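Local coordinates for hypothetical protein DR_0824 (Deinococcus radiodurans, PDB 2IMR) that catalyses the zinc-dependent deamination of aminodeoxyfutalosine to futalosine, a step of menaquinone biosynthesis, and deaminates several adenosine derivatives less well, at residues P326-H331 with V356-T361; E366-A371 with V382-A387; K183-F188 with S219-R224. All blocks are in the same frame, centred on the assembly; numbering follows the deposited sequence.

Interaction 1: residues P326-H331 with V356-T361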
loop_
_atom_site.group_PDB
_atom_site.type_symbol
_atom_site.label_atom_id
_atom_site.label_comp_id
_atom_site.label_asym_id
_atom_site.label_seq_id
_atom_site.Cartn_x
_atom_site.Cartn_y
_atom_site.Cartn_z
ATOM N N PRO A 326 1.777 -8.610 1.475
ATOM C CA PRO A 326 2.016 -10.029 1.766
ATOM C C PRO A 326 3.375 -10.618 1.397
ATOM O O PRO A 326 4.138 -11.023 2.271
ATOM C CB PRO A 326 0.865 -10.723 1.045
ATOM C CG PRO A 326 -0.227 -9.721 1.135
ATOM C CD PRO A 326 0.490 -8.441 0.784
ATOM N N ARG A 327 3.681 -10.683 0.109
ATOM C CA ARG A 327 4.950 -11.266 -0.298
ATOM C C ARG A 327 6.154 -10.566 0.310
ATOM O O ARG A 327 7.080 -11.221 0.785
ATOM C CB ARG A 327 5.048 -11.288 -1.822
ATOM C CG ARG A 327 4.063 -12.267 -2.435
ATOM C CD ARG A 327 4.174 -12.292 -3.948
ATOM N NE ARG A 327 3.842 -10.999 -4.534
ATOM C CZ ARG A 327 3.830 -10.759 -5.841
ATOM N NH1 ARG A 327 4.133 -11.729 -6.701
ATOM N NH2 ARG A 327 3.517 -9.552 -6.288
ATOM N N SER A 328 6.138 -9.237 0.303
ATOM C CA SER A 328 7.242 -8.481 0.870
ATOM C C SER A 328 7.496 -8.872 2.325
ATOM O O SER A 328 8.640 -9.097 2.718
ATOM C CB SER A 328 6.960 -6.976 0.788
ATOM O OG SER A 328 8.032 -6.238 1.350
ATOM N N ASN A 329 6.435 -8.957 3.127
ATOM C CA ASN A 329 6.599 -9.320 4.535
ATOM C C ASN A 329 7.223 -10.697 4.680
ATOM O O ASN A 329 8.040 -10.931 5.572
ATOM C CB ASN A 329 5.259 -9.317 5.272
ATOM C CG ASN A 329 4.640 -7.937 5.366
ATOM O OD1 ASN A 329 5.310 -6.917 5.177
ATOM N ND2 ASN A 329 3.361 -7.898 5.681
ATOM N N HIS A 330 6.835 -11.612 3.802
ATOM C CA HIS A 330 7.368 -12.959 3.851
ATOM C C HIS A 330 8.860 -12.987 3.517
ATOM O O HIS A 330 9.659 -13.561 4.259
ATOM C CB HIS A 330 6.600 -13.870 2.888
ATOM C CG HIS A 330 7.221 -15.220 2.724
ATOM N ND1 HIS A 330 7.338 -16.114 3.767
ATOM C CD2 HIS A 330 7.818 -15.803 1.658
ATOM C CE1 HIS A 330 7.987 -17.188 3.350
ATOM N NE2 HIS A 330 8.289 -17.024 2.074
ATOM N N HIS A 331 9.239 -12.361 2.408
ATOM C CA HIS A 331 10.643 -12.351 2.006
ATOM C C HIS A 331 11.559 -11.606 2.971
ATOM O O HIS A 331 12.743 -11.926 3.079
ATOM C CB HIS A 331 10.788 -11.783 0.595
ATOM C CG HIS A 331 10.166 -12.644 -0.458
ATOM N ND1 HIS A 331 10.510 -13.970 -0.626
ATOM C CD2 HIS A 331 9.204 -12.384 -1.371
ATOM C CE1 HIS A 331 9.784 -14.489 -1.600
ATOM N NE2 HIS A 331 8.983 -13.547 -2.069
ATOM N N VAL A 356 9.673 -4.062 -6.003
ATOM C CA VAL A 356 9.966 -5.411 -6.483
ATOM C C VAL A 356 11.179 -6.039 -5.802
ATOM O O VAL A 356 11.419 -7.243 -5.933
ATOM C CB VAL A 356 10.199 -5.432 -8.009
ATOM C CG1 VAL A 356 8.920 -5.048 -8.732
ATOM C CG2 VAL A 356 11.333 -4.488 -8.375
ATOM N N ALA A 357 11.951 -5.235 -5.079
ATOM C CA ALA A 357 13.117 -5.768 -4.387
ATOM C C ALA A 357 12.679 -6.844 -3.395
ATOM O O ALA A 357 13.353 -7.863 -3.239
ATOM C CB ALA A 357 13.860 -4.657 -3.658
ATOM N N SER A 358 11.543 -6.622 -2.738
ATOM C CA SER A 358 11.038 -7.581 -1.756
ATOM C C SER A 358 9.675 -8.167 -2.112
ATOM O O SER A 358 9.283 -9.204 -1.569
ATOM C CB SER A 358 10.960 -6.923 -0.370
ATOM O OG SER A 358 10.020 -5.858 -0.344
ATOM N N GLY A 359 8.961 -7.516 -3.026
ATOM C CA GLY A 359 7.639 -7.993 -3.407
ATOM C C GLY A 359 7.540 -8.816 -4.683
ATOM O O GLY A 359 6.443 -9.202 -5.082
ATOM N N GLU A 360 8.672 -9.074 -5.327
ATOM C CA GLU A 360 8.706 -9.864 -6.557
ATOM C C GLU A 360 8.201 -9.125 -7.793
ATOM O O GLU A 360 8.960 -8.918 -8.745
ATOM C CB GLU A 360 7.910 -11.167 -6.380
ATOM C CG GLU A 360 8.560 -12.178 -5.453
ATOM C CD GLU A 360 7.757 -13.464 -5.347
ATOM O OE1 GLU A 360 7.357 -14.015 -6.397
ATOM O OE2 GLU A 360 7.528 -13.928 -4.213
ATOM N N THR A 361 6.923 -8.747 -7.794
ATOM C CA THR A 361 6.336 -8.032 -8.931
ATOM C C THR A 361 5.390 -6.922 -8.477
ATOM O O THR A 361 5.046 -6.830 -7.302
ATOM C CB THR A 361 5.519 -8.970 -9.840
ATOM O OG1 THR A 361 4.254 -9.245 -9.221
ATOM C CG2 THR A 361 6.272 -10.280 -10.081
#
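R327 reaches from helix 326-331 to G359, E360 and T361 in the TIM-barrel fold of the amidohydrolase family. The two segments follow neighbouring parallel strands, 322-324 and 349-351. The R327 chain runs straight to CD, then bends at chi3 (-63°). The bend brings one face of the guanidinium against G359 O and E360 CB. G359 O sits over that face, 3.1 Å from R327 CZ; the N-H groups of NE and NH2 are badly angled for a hydrogen bond to it. At the guanidinium edge, R327 NH2 donates to T361 OG1 (3.0 Å, 157°). The pairing of R327 NH1 with E360 OE1 is long, at 4.0 Å. The stronger partners are on the next helix: E367 takes NE, and E366 takes NH1 and also bonds T361 OG1. With an alanine at R327, E366 and E367 would probably lose their shared positive partner and T361 OG1 its guanidinium donor. E360 has positive phi just after helix 356-359. Its chain, extended beyond CG, crosses H331 at about a right angle. H331 NE2 donates to the anti side of E360 OE2 (2.6 Å, 168°), close to the imidazole plane. Deeper in, S328 OG and S358 OG lie 2.6 Å apart, within hydrogen-bonding distance. S328 OG also bonds D354, a zinc-binding residue of the enzyme. S328 thus links this contact to the metal site. S358 O is buried with no hydrogen-bond partner. It receives a CA-H...O contact from S328 CA (3.3 Å) and lies 3.2 Å from H331 CD2.

Interaction 2: residues E366-A371 with V382-A387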
loop_
_atom_site.group_PDB
_atom_site.type_symbol
_atom_site.label_atom_id
_atom_site.label_comp_id
_atom_site.label_asym_id
_atom_site.label_seq_id
_atom_site.Cartn_x
_atom_site.Cartn_y
_atom_site.Cartn_z
ATOM N N GLU A 366 -1.304 -11.094 -7.650
ATOM C CA GLU A 366 -0.470 -12.114 -7.044
ATOM C C GLU A 366 -0.463 -12.030 -5.518
ATOM O O GLU A 366 -0.239 -13.033 -4.838
ATOM C CB GLU A 366 0.942 -12.019 -7.631
ATOM C CG GLU A 366 0.984 -12.570 -9.067
ATOM C CD GLU A 366 2.207 -12.154 -9.864
ATOM O OE1 GLU A 366 3.216 -11.735 -9.267
ATOM O OE2 GLU A 366 2.158 -12.263 -11.107
ATOM N N GLU A 367 -0.724 -10.843 -4.983
ATOM C CA GLU A 367 -0.771 -10.672 -3.534
ATOM C C GLU A 367 -2.073 -11.265 -3.021
ATOM O O GLU A 367 -2.140 -11.763 -1.903
ATOM C CB GLU A 367 -0.699 -9.189 -3.158
ATOM C CG GLU A 367 0.603 -8.498 -3.561
ATOM C CD GLU A 367 1.835 -9.074 -2.876
ATOM O OE1 GLU A 367 1.688 -9.804 -1.872
ATOM O OE2 GLU A 367 2.962 -8.778 -3.341
ATOM N N VAL A 368 -3.115 -11.201 -3.847
ATOM C CA VAL A 368 -4.410 -11.756 -3.473
ATOM C C VAL A 368 -4.250 -13.264 -3.322
ATOM O O VAL A 368 -4.716 -13.859 -2.352
ATOM C CB VAL A 368 -5.484 -11.443 -4.548
ATOM C CG1 VAL A 368 -6.754 -12.257 -4.289
ATOM C CG2 VAL A 368 -5.809 -9.953 -4.528
ATOM N N THR A 369 -3.574 -13.878 -4.286
ATOM C CA THR A 369 -3.341 -15.312 -4.247
ATOM C C THR A 369 -2.545 -15.675 -3.002
ATOM O O THR A 369 -2.883 -16.622 -2.295
ATOM C CB THR A 369 -2.575 -15.770 -5.499
ATOM O OG1 THR A 369 -3.408 -15.581 -6.647
ATOM C CG2 THR A 369 -2.173 -17.237 -5.392
ATOM N N PHE A 370 -1.493 -14.909 -2.733
ATOM C CA PHE A 370 -0.645 -15.152 -1.570
ATOM C C PHE A 370 -1.434 -14.980 -0.271
ATOM O O PHE A 370 -1.281 -15.762 0.665
ATOM C CB PHE A 370 0.539 -14.177 -1.564
ATOM C CG PHE A 370 1.669 -14.605 -0.674
ATOM C CD1 PHE A 370 2.556 -15.597 -1.082
ATOM C CD2 PHE A 370 1.837 -14.036 0.583
ATOM C CE1 PHE A 370 3.595 -16.016 -0.252
ATOM C CE2 PHE A 370 2.869 -14.446 1.419
ATOM C CZ PHE A 370 3.752 -15.440 1.002
ATOM N N ALA A 371 -2.270 -13.944 -0.221
ATOM C CA ALA A 371 -3.068 -13.662 0.964
ATOM C C ALA A 371 -4.083 -14.776 1.230
ATOM O O ALA A 371 -4.395 -15.078 2.382
ATOM C CB ALA A 371 -3.782 -12.323 0.801
ATOM N N VAL A 382 -13.250 -10.753 0.952
ATOM C CA VAL A 382 -12.605 -9.653 1.657
ATOM C C VAL A 382 -11.297 -9.269 0.963
ATOM O O VAL A 382 -10.951 -8.090 0.877
ATOM C CB VAL A 382 -12.308 -10.048 3.124
ATOM C CG1 VAL A 382 -11.429 -9.001 3.789
ATOM C CG2 VAL A 382 -13.616 -10.207 3.886
ATOM N N LEU A 383 -10.579 -10.271 0.466
ATOM C CA LEU A 383 -9.305 -10.042 -0.208
ATOM C C LEU A 383 -9.484 -9.265 -1.502
ATOM O O LEU A 383 -8.770 -8.296 -1.760
ATOM C CB LEU A 383 -8.616 -11.380 -0.499
ATOM C CG LEU A 383 -8.374 -12.289 0.707
ATOM C CD1 LEU A 383 -7.763 -13.605 0.252
ATOM C CD2 LEU A 383 -7.451 -11.586 1.698
ATOM N N VAL A 384 -10.445 -9.687 -2.317
ATOM C CA VAL A 384 -10.694 -9.017 -3.584
ATOM C C VAL A 384 -11.205 -7.596 -3.382
ATOM O O VAL A 384 -10.744 -6.667 -4.044
ATOM C CB VAL A 384 -11.679 -9.837 -4.444
ATOM C CG1 VAL A 384 -12.015 -9.096 -5.726
ATOM C CG2 VAL A 384 -11.053 -11.183 -4.767
ATOM N N ARG A 385 -12.145 -7.414 -2.460
ATOM C CA ARG A 385 -12.664 -6.078 -2.198
ATOM C C ARG A 385 -11.523 -5.162 -1.760
ATOM O O ARG A 385 -11.447 -4.005 -2.166
ATOM C CB ARG A 385 -13.736 -6.117 -1.105
ATOM C CG ARG A 385 -14.172 -4.734 -0.667
ATOM C CD ARG A 385 -14.870 -4.752 0.681
ATOM N NE ARG A 385 -14.774 -3.444 1.322
ATOM C CZ ARG A 385 -15.246 -2.318 0.795
ATOM N NH1 ARG A 385 -15.857 -2.340 -0.382
ATOM N NH2 ARG A 385 -15.089 -1.166 1.437
ATOM N N ALA A 386 -10.631 -5.684 -0.926
ATOM C CA ALA A 386 -9.498 -4.901 -0.448
ATOM C C ALA A 386 -8.593 -4.492 -1.607
ATOM O O ALA A 386 -8.181 -3.336 -1.709
ATOM C CB ALA A 386 -8.699 -5.708 0.574
ATOM N N ALA A 387 -8.289 -5.446 -2.480
ATOM C CA ALA A 387 -7.415 -5.183 -3.617
ATOM C C ALA A 387 -7.941 -4.067 -4.504
ATOM O O ALA A 387 -7.176 -3.229 -4.986
ATOM C CB ALA A 387 -7.228 -6.456 -4.442
#
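V368 and A371 pack on L383, V384 and A387 in a helical hairpin within the amidohydrolase domain. Helices 365-374 and 380-395 follow each other in the chain. The axes of segments 366-371 and 382-387 run nearly antiparallel, at 152°, and come within 9.9 Å. The backbones are nearest at V368 and L383, whose CA atoms are 6.1 Å apart. Side-chain packing is wholly apolar and splits into two groups. In the first, V368 has its two methyls turned to different partners. V368 CG1 is anti to the backbone N (chi1 169°) and faces L383 CB at 4.3 Å. The same methyl reaches V384 CG2 more loosely, at 4.5 Å. V368 CG2 meets A387 CB at 3.8 Å. In the second group, the small methyl A371 CB sits against L383 CD2, also at 3.8 Å. Hydrogen bonds join each helix to itself, as in A371 N to E367 O and A387 N to L383 O, and none runs between the two segments. Other parts of the fold add further contacts. W339 of helix 339-344 packs on V382, L383 and A386. V384 touches V45 and Y47 of strand 45-47, and V368 touches W414. The contact lies away from the zinc site and the active site. It is plain structural packing, with 207 Å² buried between the segments. L383 also reaches backbone: its CD1 lies near the carbonyl carbon of A371 and 4.0 Å from V368 O.

Interaction 3: residues K183-F188 with S219-R224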
loop_
_atom_site.group_PDB
_atom_site.type_symbol
_atom_site.label_atom_id
_atom_site.label_comp_id
_atom_site.label_asym_id
_atom_site.label_seq_id
_atom_site.Cartn_x
_atom_site.Cartn_y
_atom_site.Cartn_z
ATOM N N LYS A 183 17.452 18.940 13.111
ATOM C CA LYS A 183 17.345 19.186 11.676
ATOM C C LYS A 183 15.898 19.247 11.194
ATOM O O LYS A 183 15.640 19.572 10.040
ATOM C CB LYS A 183 18.091 18.095 10.902
ATOM C CG LYS A 183 19.594 18.295 10.813
ATOM C CD LYS A 183 20.233 18.499 12.171
ATOM C CE LYS A 183 21.716 18.826 12.026
ATOM N NZ LYS A 183 22.367 19.032 13.353
ATOM N N ALA A 184 14.956 18.952 12.081
ATOM C CA ALA A 184 13.544 18.940 11.720
ATOM C C ALA A 184 13.018 20.176 10.991
ATOM O O ALA A 184 12.435 20.056 9.913
ATOM C CB ALA A 184 12.693 18.670 12.962
ATOM N N ASP A 185 13.212 21.360 11.566
ATOM C CA ASP A 185 12.699 22.578 10.937
ATOM C C ASP A 185 13.193 22.787 9.514
ATOM O O ASP A 185 12.404 23.068 8.612
ATOM C CB ASP A 185 13.040 23.818 11.774
ATOM C CG ASP A 185 12.330 23.835 13.110
ATOM O OD1 ASP A 185 11.302 23.143 13.249
ATOM O OD2 ASP A 185 12.790 24.556 14.020
ATOM N N GLU A 186 14.497 22.650 9.308
ATOM C CA GLU A 186 15.048 22.855 7.978
ATOM C C GLU A 186 14.636 21.768 6.993
ATOM O O GLU A 186 14.397 22.056 5.824
ATOM C CB GLU A 186 16.569 22.975 8.045
ATOM C CG GLU A 186 17.045 24.313 8.606
ATOM C CD GLU A 186 16.505 25.513 7.824
ATOM O OE1 GLU A 186 16.805 25.642 6.611
ATOM O OE2 GLU A 186 15.774 26.331 8.423
ATOM N N VAL A 187 14.549 20.521 7.448
ATOM C CA VAL A 187 14.139 19.453 6.542
ATOM C C VAL A 187 12.693 19.694 6.122
ATOM O O VAL A 187 12.345 19.539 4.949
ATOM C CB VAL A 187 14.257 18.062 7.201
ATOM C CG1 VAL A 187 13.612 17.005 6.306
ATOM C CG2 VAL A 187 15.725 17.724 7.423
ATOM N N PHE A 188 11.853 20.078 7.081
ATOM C CA PHE A 188 10.448 20.350 6.787
ATOM C C PHE A 188 10.311 21.479 5.762
ATOM O O PHE A 188 9.553 21.369 4.796
ATOM C CB PHE A 188 9.692 20.726 8.068
ATOM C CG PHE A 188 8.291 21.198 7.817
ATOM C CD1 PHE A 188 7.326 20.325 7.325
ATOM C CD2 PHE A 188 7.950 22.533 8.010
ATOM C CE1 PHE A 188 6.045 20.772 7.023
ATOM C CE2 PHE A 188 6.668 22.994 7.712
ATOM C CZ PHE A 188 5.712 22.112 7.217
ATOM N N SER A 219 12.425 12.266 13.158
ATOM C CA SER A 219 12.328 12.746 14.535
ATOM C C SER A 219 10.879 13.080 14.891
ATOM O O SER A 219 10.065 13.371 14.013
ATOM C CB SER A 219 13.214 13.987 14.747
ATOM O OG SER A 219 12.703 15.117 14.055
ATOM N N HIS A 220 10.557 13.036 16.182
ATOM C CA HIS A 220 9.198 13.337 16.619
ATOM C C HIS A 220 8.769 14.719 16.127
ATOM O O HIS A 220 7.631 14.910 15.698
ATOM C CB HIS A 220 9.104 13.261 18.150
ATOM C CG HIS A 220 10.015 14.212 18.865
ATOM N ND1 HIS A 220 9.627 15.483 19.235
ATOM C CD2 HIS A 220 11.301 14.081 19.267
ATOM C CE1 HIS A 220 10.634 16.092 19.835
ATOM N NE2 HIS A 220 11.662 15.263 19.868
ATOM N N ARG A 221 9.688 15.677 16.173
ATOM C CA ARG A 221 9.384 17.031 15.728
ATOM C C ARG A 221 9.053 17.084 14.234
ATOM O O ARG A 221 8.049 17.672 13.835
ATOM C CB ARG A 221 10.560 17.960 16.037
ATOM C CG ARG A 221 10.294 19.406 15.667
ATOM C CD ARG A 221 11.447 20.319 16.062
ATOM N NE ARG A 221 11.189 21.695 15.645
ATOM C CZ ARG A 221 10.161 22.424 16.070
ATOM N NH1 ARG A 221 9.292 21.910 16.931
ATOM N NH2 ARG A 221 9.993 23.661 15.623
ATOM N N LEU A 222 9.892 16.466 13.408
ATOM C CA LEU A 222 9.657 16.465 11.967
ATOM C C LEU A 222 8.370 15.707 11.618
ATOM O O LEU A 222 7.641 16.091 10.703
ATOM C CB LEU A 222 10.853 15.845 11.237
ATOM C CG LEU A 222 10.758 15.736 9.707
ATOM C CD1 LEU A 222 10.482 17.110 9.104
ATOM C CD2 LEU A 222 12.047 15.149 9.155
ATOM N N MET A 223 8.089 14.635 12.355
ATOM C CA MET A 223 6.884 13.843 12.111
ATOM C C MET A 223 5.624 14.689 12.313
ATOM O O MET A 223 4.689 14.628 11.513
ATOM C CB MET A 223 6.850 12.629 13.045
ATOM C CG MET A 223 5.641 11.710 12.844
ATOM S SD MET A 223 5.645 10.866 11.242
ATOM C CE MET A 223 6.777 9.534 11.590
ATOM N N ARG A 224 5.596 15.476 13.385
ATOM C CA ARG A 224 4.442 16.328 13.650
ATOM C C ARG A 224 4.342 17.483 12.665
ATOM O O ARG A 224 3.242 17.871 12.273
ATOM C CB ARG A 224 4.483 16.873 15.080
ATOM C CG ARG A 224 4.071 15.855 16.121
ATOM C CD ARG A 224 3.637 16.535 17.414
ATOM N NE ARG A 224 2.645 17.592 17.194
ATOM C CZ ARG A 224 1.546 17.463 16.454
ATOM N NH1 ARG A 224 1.280 16.317 15.841
ATOM N NH2 ARG A 224 0.701 18.481 16.336
HETATM O O HOH W 1 14.327 21.462 14.280
#
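D185 and R221 form a salt bridge at the rim of the contact between helices 184-199 and 220-233. The two side chains approach at a slant, with carboxylate and guanidinium planes 73° apart. R221 is extended from CG to NE, with CG anti to its backbone N (chi1 -177°), which carries the guanidinium out to the aspartate. D185 OD1 meets the guanidinium edge and takes weak hydrogen bonds from both R221 NE and NH2, each at 2.8 Å. A third, from R221 NH2 to D185 OD2, is also weak. Water 1 accepts from D185 N and, weakly, from R221 NE, so it bridges one backbone to the other side chain. Inward of this pair, A184 points at the start of the second helix. A184 CB packs on R221 CG at 3.7 Å and on L222 CB at 3.8 Å. It also rests against OG of S219, the N-cap residue of that helix, which accepts from L222 N at 3.2 Å. L222 spreads its two methyls over the first helix. L222 CD2 meets V187 CG1 at 3.7 Å, the two side chains crossing at about a right angle. L222 CD1 lies 3.8 Å from F188 CB. The segments run in the same general direction, 33° apart, as expected of neighbouring helices in this beta/alpha barrel. Each helix comes after its own strand, 170-176 or 206-212, and the two strands are adjacent and parallel. V176 of strand 170-176 touches both V187 and L222, and the ring of F188 meets Y229 further along helix 220-233 edge-to-face.

In the fold
From the N terminus, interaction 3 comes first. It closes a loop through the rest of helix 184-199 and strand 206-212, tying two successive barrel helices together. Interaction 1 follows, closing a loop over helix 339-344 and joining the segments that come after strands 322-324 and 349-351. Interaction 2 then closes the short turn between helices 365-374 and 380-395. The three are in series and neither nest nor cross. Interactions 1 and 2 meet at helix 365-374, which forms one side of interaction 2 and turns its glutamates and F370 to interaction 1. Interaction 3 stands apart, its nearest atoms about 18 Å from interaction 1, and lies across the chain's centre from interaction 2.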